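Local coordinates for protein HcgC (Methanococcus maripaludis S2, PDB 5O4J) that transfers a methyl group from S-adenosylmethionine to a carbon of a pyridinol, probably as a step in building the cofactor of [Fe]-hydrogenase, at residues 199-204 / 230-235; 10-15 / 240-245. All coordinates share one frame; numbering follows the deposited sequence.

Contact 1 (199-204 / 230-235); sequences LYTIPN and ITVSSI. With 9KH (6-carboxy methyl-4-hydroxy-2-pyridinol), chain K.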
loop_
_atom_site.group_PDB
_atom_site.type_symbol
_atom_site.label_atom_id
_atom_site.label_comp_id
_atom_site.label_asym_id
_atom_site.label_seq_id
_atom_site.Cartn_x
_atom_site.Cartn_y
_atom_site.Cartn_z
ATOM N N LEU A 199 9.641 14.931 4.927
ATOM C CA LEU A 199 9.282 14.650 6.315
ATOM C C LEU A 199 7.840 14.173 6.419
ATOM O O LEU A 199 7.552 13.156 7.054
ATOM C CB LEU A 199 9.456 15.907 7.159
ATOM C CG LEU A 199 10.872 16.405 7.441
ATOM C CD1 LEU A 199 11.561 16.848 6.169
ATOM C CD2 LEU A 199 10.828 17.571 8.419
ATOM N N TYR A 200 6.915 14.928 5.844
ATOM C CA TYR A 200 5.523 14.496 5.823
ATOM C C TYR A 200 4.825 15.195 4.673
ATOM O O TYR A 200 5.332 16.175 4.120
ATOM C CB TYR A 200 4.819 14.760 7.163
ATOM C CG TYR A 200 4.641 16.220 7.560
ATOM C CD1 TYR A 200 3.566 16.966 7.087
ATOM C CD2 TYR A 200 5.525 16.833 8.425
ATOM C CE1 TYR A 200 3.390 18.298 7.455
ATOM C CE2 TYR A 200 5.363 18.168 8.799
ATOM C CZ TYR A 200 4.292 18.886 8.313
ATOM O OH TYR A 200 4.113 20.193 8.684
ATOM N N THR A 201 3.659 14.655 4.309
ATOM C CA THR A 201 2.931 15.030 3.102
ATOM C C THR A 201 1.466 15.235 3.455
ATOM O O THR A 201 0.807 14.309 3.942
ATOM C CB THR A 201 3.073 13.956 2.017
ATOM O OG1 THR A 201 4.456 13.702 1.757
ATOM C CG2 THR A 201 2.399 14.398 0.715
ATOM N N ILE A 202 0.958 16.433 3.192
ATOM C CA ILE A 202 -0.389 16.833 3.588
ATOM C C ILE A 202 -1.293 16.786 2.363
ATOM O O ILE A 202 -1.080 17.574 1.427
ATOM C CB ILE A 202 -0.408 18.240 4.200
ATOM C CG1 ILE A 202 0.406 18.290 5.492
ATOM C CG2 ILE A 202 -1.843 18.726 4.396
ATOM C CD1 ILE A 202 -0.189 17.513 6.648
ATOM N N PRO A 203 -2.344 15.966 2.360
ATOM C CA PRO A 203 -3.424 16.163 1.388
ATOM C C PRO A 203 -4.341 17.265 1.891
ATOM O O PRO A 203 -4.843 17.199 3.015
ATOM C CB PRO A 203 -4.132 14.811 1.363
ATOM C CG PRO A 203 -3.927 14.259 2.757
ATOM C CD PRO A 203 -2.657 14.880 3.307
ATOM N N ASN A 204 -4.533 18.295 1.076
ATOM C CA ASN A 204 -5.348 19.434 1.494
ATOM C C ASN A 204 -6.816 19.119 1.237
ATOM O O ASN A 204 -7.490 19.730 0.405
ATOM C CB ASN A 204 -4.894 20.690 0.785
ATOM C CG ASN A 204 -3.575 21.163 1.305
ATOM O OD1 ASN A 204 -3.399 21.283 2.517
ATOM N ND2 ASN A 204 -2.616 21.386 0.409
ATOM N N ILE A 230 -1.794 19.434 -2.568
ATOM C CA ILE A 230 -0.852 18.823 -1.635
ATOM C C ILE A 230 0.147 19.855 -1.145
ATOM O O ILE A 230 0.621 20.692 -1.914
ATOM C CB ILE A 230 -0.108 17.635 -2.277
ATOM C CG1 ILE A 230 -1.111 16.523 -2.593
ATOM C CG2 ILE A 230 0.962 17.091 -1.335
ATOM C CD1 ILE A 230 -0.548 15.347 -3.360
ATOM N N THR A 231 0.487 19.764 0.136
ATOM C CA THR A 231 1.562 20.537 0.741
ATOM C C THR A 231 2.580 19.572 1.338
ATOM O O THR A 231 2.207 18.612 2.020
ATOM C CB THR A 231 1.003 21.481 1.806
ATOM O OG1 THR A 231 0.070 22.372 1.188
ATOM C CG2 THR A 231 2.114 22.285 2.473
ATOM N N VAL A 232 3.859 19.803 1.050
ATOM C CA VAL A 232 4.915 18.883 1.443
ATOM C C VAL A 232 5.923 19.604 2.324
ATOM O O VAL A 232 6.268 20.764 2.066
ATOM C CB VAL A 232 5.627 18.278 0.215
ATOM C CG1 VAL A 232 6.522 17.137 0.670
ATOM C CG2 VAL A 232 4.623 17.812 -0.819
ATOM N N SER A 233 6.420 18.894 3.332
ATOM C CA SER A 233 7.532 19.332 4.171
ATOM C C SER A 233 8.736 18.449 3.851
ATOM O O SER A 233 8.645 17.217 3.931
ATOM C CB SER A 233 7.158 19.241 5.651
ATOM O OG SER A 233 8.226 19.657 6.491
ATOM N N SER A 234 9.853 19.064 3.453
ATOM C CA SER A 234 11.017 18.297 3.028
ATOM C C SER A 234 12.303 19.086 3.267
ATOM O O SER A 234 12.298 20.316 3.376
ATOM C CB SER A 234 10.915 17.915 1.546
ATOM O OG SER A 234 10.981 19.061 0.717
ATOM N N ILE A 235 13.422 18.360 3.302
ATOM C CA ILE A 235 14.718 19.023 3.406
ATOM C C ILE A 235 15.141 19.571 2.056
ATOM O O ILE A 235 15.683 20.676 1.966
ATOM C CB ILE A 235 15.786 18.062 3.952
ATOM C CG1 ILE A 235 15.322 17.368 5.235
ATOM C CG2 ILE A 235 17.116 18.808 4.169
ATOM C CD1 ILE A 235 14.966 18.301 6.366
HETATM C C2 9KH K . 11.631 18.702 13.290
HETATM C C3 9KH K . 10.567 17.904 12.903
HETATM C C4 9KH K . 9.693 18.355 11.932
HETATM C C6 9KH K . 10.900 20.356 11.717
HETATM O O1 9KH K . 12.491 18.264 14.246
HETATM N N5 9KH K . 9.871 19.556 11.355
HETATM C C7 9KH K . 11.801 19.945 12.695
HETATM O O8 9KH K . 11.041 21.563 11.112
HETATM C C9 9KH K . 10.367 16.553 13.536
HETATM C C10 9KH K . 8.538 17.490 11.496
HETATM C C12 9KH K . 7.408 17.518 12.498
HETATM O O13 9KH K . 6.723 16.486 12.582
HETATM O O14 9KH K . 7.186 18.551 13.173
#
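Strands 199-203 and 230-234 run antiparallel at 170°, pairing Tyr200 with Ser233 and Ile202 with Thr231 as hydrogen-bonded pairs, Thr201 with Val232 and Pro203 with Ile230 as non-hydrogen-bonded ones. At one end a classic beta bulge sets both Leu199 and Tyr200 against Ser233: Leu199 N gives Ser233 O a bond of 2.7 Å, while that from Tyr200 N is weak. Ser233 CB sits over one face of the Tyr200 ring, a CH-pi contact 3.9 Å from its centroid; the ring stands there because CG lies between the backbone N and the carbonyl carbon (chi1 66°). Leu199 splits its branches, CD1 reaching Ile235 CD1 and CD2 packing 3.7 Å from N5 of the bound pyridinol. Beyond the strand, Asn204 ND2 meets Thr231 OG1 at 3.0 Å in its own amide plane, and also donates to Ser228 O. With an alanine here, Thr231 OG1 and Ser228 O would probably lose the amide donor they share. Strand 10-13 pairs with the other edge of 230-234; Thr201 and Ile230 pack on helix 177-193, whereas the Tyr200 hydroxyl bonds Glu209 of the second subunit.

Contact 2 (10-15 / 240-245); sequences KTTRSK and YELEEI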
loop_
_atom_site.group_PDB
_atom_site.type_symbol
_atom_site.label_atom_id
_atom_site.label_comp_id
_atom_site.label_asym_id
_atom_site.label_seq_id
_atom_site.Cartn_x
_atom_site.Cartn_y
_atom_site.Cartn_z
ATOM N N LYS A 10 11.944 22.860 3.975
ATOM C CA LYS A 10 11.201 23.536 2.927
ATOM C C LYS A 10 9.736 23.142 3.006
ATOM O O LYS A 10 9.407 22.003 3.334
ATOM C CB LYS A 10 11.731 23.162 1.541
ATOM C CG LYS A 10 13.214 23.447 1.332
ATOM C CD LYS A 10 13.707 22.847 0.019
ATOM C CE LYS A 10 15.213 22.986 -0.116
ATOM N NZ LYS A 10 15.651 24.402 -0.118
ATOM N N THR A 11 8.863 24.089 2.679
ATOM C CA THR A 11 7.438 23.830 2.519
ATOM C C THR A 11 7.072 24.095 1.071
ATOM O O THR A 11 7.267 25.206 0.573
ATOM C CB THR A 11 6.598 24.708 3.441
ATOM O OG1 THR A 11 6.952 24.437 4.799
ATOM C CG2 THR A 11 5.102 24.437 3.215
ATOM N N THR A 12 6.516 23.087 0.412
ATOM C CA THR A 12 6.189 23.158 -1.005
ATOM C C THR A 12 4.700 22.891 -1.174
ATOM O O THR A 12 4.211 21.834 -0.777
ATOM C CB THR A 12 7.011 22.141 -1.794
ATOM O OG1 THR A 12 8.402 22.334 -1.504
ATOM C CG2 THR A 12 6.772 22.310 -3.303
ATOM N N ARG A 13 3.991 23.839 -1.775
ATOM C CA ARG A 13 2.595 23.657 -2.145
ATOM C C ARG A 13 2.513 23.300 -3.623
ATOM O O ARG A 13 3.192 23.904 -4.459
ATOM C CB ARG A 13 1.785 24.924 -1.880
ATOM C CG ARG A 13 1.654 25.302 -0.405
ATOM C CD ARG A 13 0.920 26.634 -0.223
ATOM N NE ARG A 13 -0.072 26.885 -1.272
ATOM C CZ ARG A 13 -0.915 27.914 -1.288
ATOM N NH1 ARG A 13 -0.913 28.806 -0.306
ATOM N NH2 ARG A 13 -1.767 28.041 -2.297
ATOM N N SER A 14 1.686 22.314 -3.949
ATOM C CA SER A 14 1.579 21.895 -5.338
ATOM C C SER A 14 0.977 23.008 -6.186
ATOM O O SER A 14 0.093 23.750 -5.743
ATOM C CB SER A 14 0.744 20.617 -5.472
ATOM O OG SER A 14 -0.613 20.780 -5.063
ATOM N N LYS A 15 1.484 23.136 -7.411
ATOM C CA LYS A 15 0.856 24.040 -8.366
ATOM C C LYS A 15 -0.531 23.548 -8.746
ATOM O O LYS A 15 -1.460 24.349 -8.903
ATOM C CB LYS A 15 1.730 24.193 -9.608
ATOM C CG LYS A 15 3.058 24.877 -9.343
ATOM C CD LYS A 15 3.967 24.784 -10.552
ATOM C CE LYS A 15 5.308 25.427 -10.271
ATOM N NZ LYS A 15 5.131 26.901 -10.138
ATOM N N TYR A 240 9.327 19.423 -8.433
ATOM C CA TYR A 240 9.104 18.807 -9.744
ATOM C C TYR A 240 8.454 17.437 -9.622
ATOM O O TYR A 240 7.490 17.131 -10.340
ATOM C CB TYR A 240 10.421 18.715 -10.509
ATOM C CG TYR A 240 11.005 20.070 -10.790
ATOM C CD1 TYR A 240 10.186 21.137 -11.137
ATOM C CD2 TYR A 240 12.367 20.298 -10.678
ATOM C CE1 TYR A 240 10.707 22.385 -11.379
ATOM C CE2 TYR A 240 12.897 21.544 -10.924
ATOM C CZ TYR A 240 12.059 22.580 -11.271
ATOM O OH TYR A 240 12.582 23.821 -11.510
ATOM N N GLU A 241 8.976 16.585 -8.740
ATOM C CA GLU A 241 8.380 15.263 -8.565
ATOM C C GLU A 241 6.957 15.376 -8.036
ATOM O O GLU A 241 6.094 14.554 -8.375
ATOM C CB GLU A 241 9.242 14.421 -7.622
ATOM C CG GLU A 241 10.621 14.097 -8.176
ATOM C CD GLU A 241 11.662 15.166 -7.852
ATOM O OE1 GLU A 241 11.281 16.297 -7.477
ATOM O OE2 GLU A 241 12.870 14.874 -7.982
ATOM N N LEU A 242 6.696 16.395 -7.214
ATOM C CA LEU A 242 5.355 16.620 -6.679
ATOM C C LEU A 242 4.326 16.758 -7.796
ATOM O O LEU A 242 3.281 16.092 -7.782
ATOM C CB LEU A 242 5.376 17.870 -5.796
ATOM C CG LEU A 242 4.079 18.473 -5.274
ATOM C CD1 LEU A 242 3.226 17.458 -4.555
ATOM C CD2 LEU A 242 4.408 19.660 -4.350
ATOM N N GLU A 243 4.603 17.612 -8.781
ATOM C CA GLU A 243 3.653 17.787 -9.876
ATOM C C GLU A 243 3.601 16.547 -10.772
ATOM O O GLU A 243 2.529 16.173 -11.258
ATOM C CB GLU A 243 4.012 19.019 -10.710
ATOM C CG GLU A 243 4.173 20.351 -9.939
ATOM C CD GLU A 243 2.965 20.723 -9.093
ATOM O OE1 GLU A 243 1.830 20.629 -9.602
ATOM O OE2 GLU A 243 3.160 21.147 -7.934
ATOM N N GLU A 244 4.752 15.912 -11.015
ATOM C CA GLU A 244 4.765 14.729 -11.873
ATOM C C GLU A 244 3.924 13.601 -11.281
ATOM O O GLU A 244 3.192 12.922 -12.012
ATOM C CB GLU A 244 6.200 14.254 -12.108
ATOM C CG GLU A 244 7.024 15.153 -13.029
ATOM C CD GLU A 244 6.809 14.853 -14.505
ATOM O OE1 GLU A 244 7.059 15.750 -15.336
ATOM O OE2 GLU A 244 6.398 13.719 -14.835
ATOM N N ILE A 245 4.006 13.382 -9.966
ATOM C CA ILE A 245 3.237 12.309 -9.347
ATOM C C ILE A 245 1.745 12.605 -9.413
ATOM O O ILE A 245 0.934 11.717 -9.697
ATOM C CB ILE A 245 3.716 12.088 -7.901
ATOM C CG1 ILE A 245 5.097 11.437 -7.925
ATOM C CG2 ILE A 245 2.728 11.236 -7.116
ATOM C CD1 ILE A 245 5.843 11.554 -6.634
#
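Strand 10-13 and helix 240-245 run in roughly the same direction, 31° apart with axes 9.8 Å from each other at closest approach, and the backbones come nearest where Ser14 faces Glu243. Leu242 points toward the strand, its CG anti to the backbone N (chi1 171°), which carries CD2 in against Thr12 CG2 at 3.7 Å. The same methyl touches Ser14 CA, also at 3.7 Å, and so bridges the strand at Thr12 and the loop that follows it at Ser14. Glu243 works one residue further on. Its chain bends at chi2 (-55°) and brings the carboxylate over the backbone of the loop, where Lys15 N donates to OE2 at 2.7 Å from above the carboxylate plane. Ser14 CB lies 3.5 Å from OE2, and Lys15 CB lies beside OE1. The second oxygen, OE1, accepts from Ile16 N, so the two carboxylate oxygens receive successive amides of the chain leaving the strand. The lysine amine itself ends 6.5 Å from OE2. Glu243 therefore holds the loop through main-chain N-H groups, with at most a long-range pull from the Lys15 charge, beside an apolar layer in which Leu242 meets Thr12, Ile230, Val232 and, on helix 177-193, Ile192.

Both contacts build on the four-stranded antiparallel sheet, in which 230-234 lies between 10-13 and 198-203. Contact 1 is strand pairing within that sheet, buried and knit chiefly by main-chain bonds; contact 2 lays helix 239-251 against it and is partly buried, with Lys15 exposed. They meet directly: Ser234 O and Lys10 N, like Val232 N and Thr12 O, are probably hydrogen-bonded. Leu242 also packs on Ile230 and Val232, so one helix side chain serves both strands. Both touch the second subunit, contact 1 more widely and contact 2 through Thr11, but only contact 1 reaches the pyridinol; contact 2 relies on a carboxylate gripping loop amides.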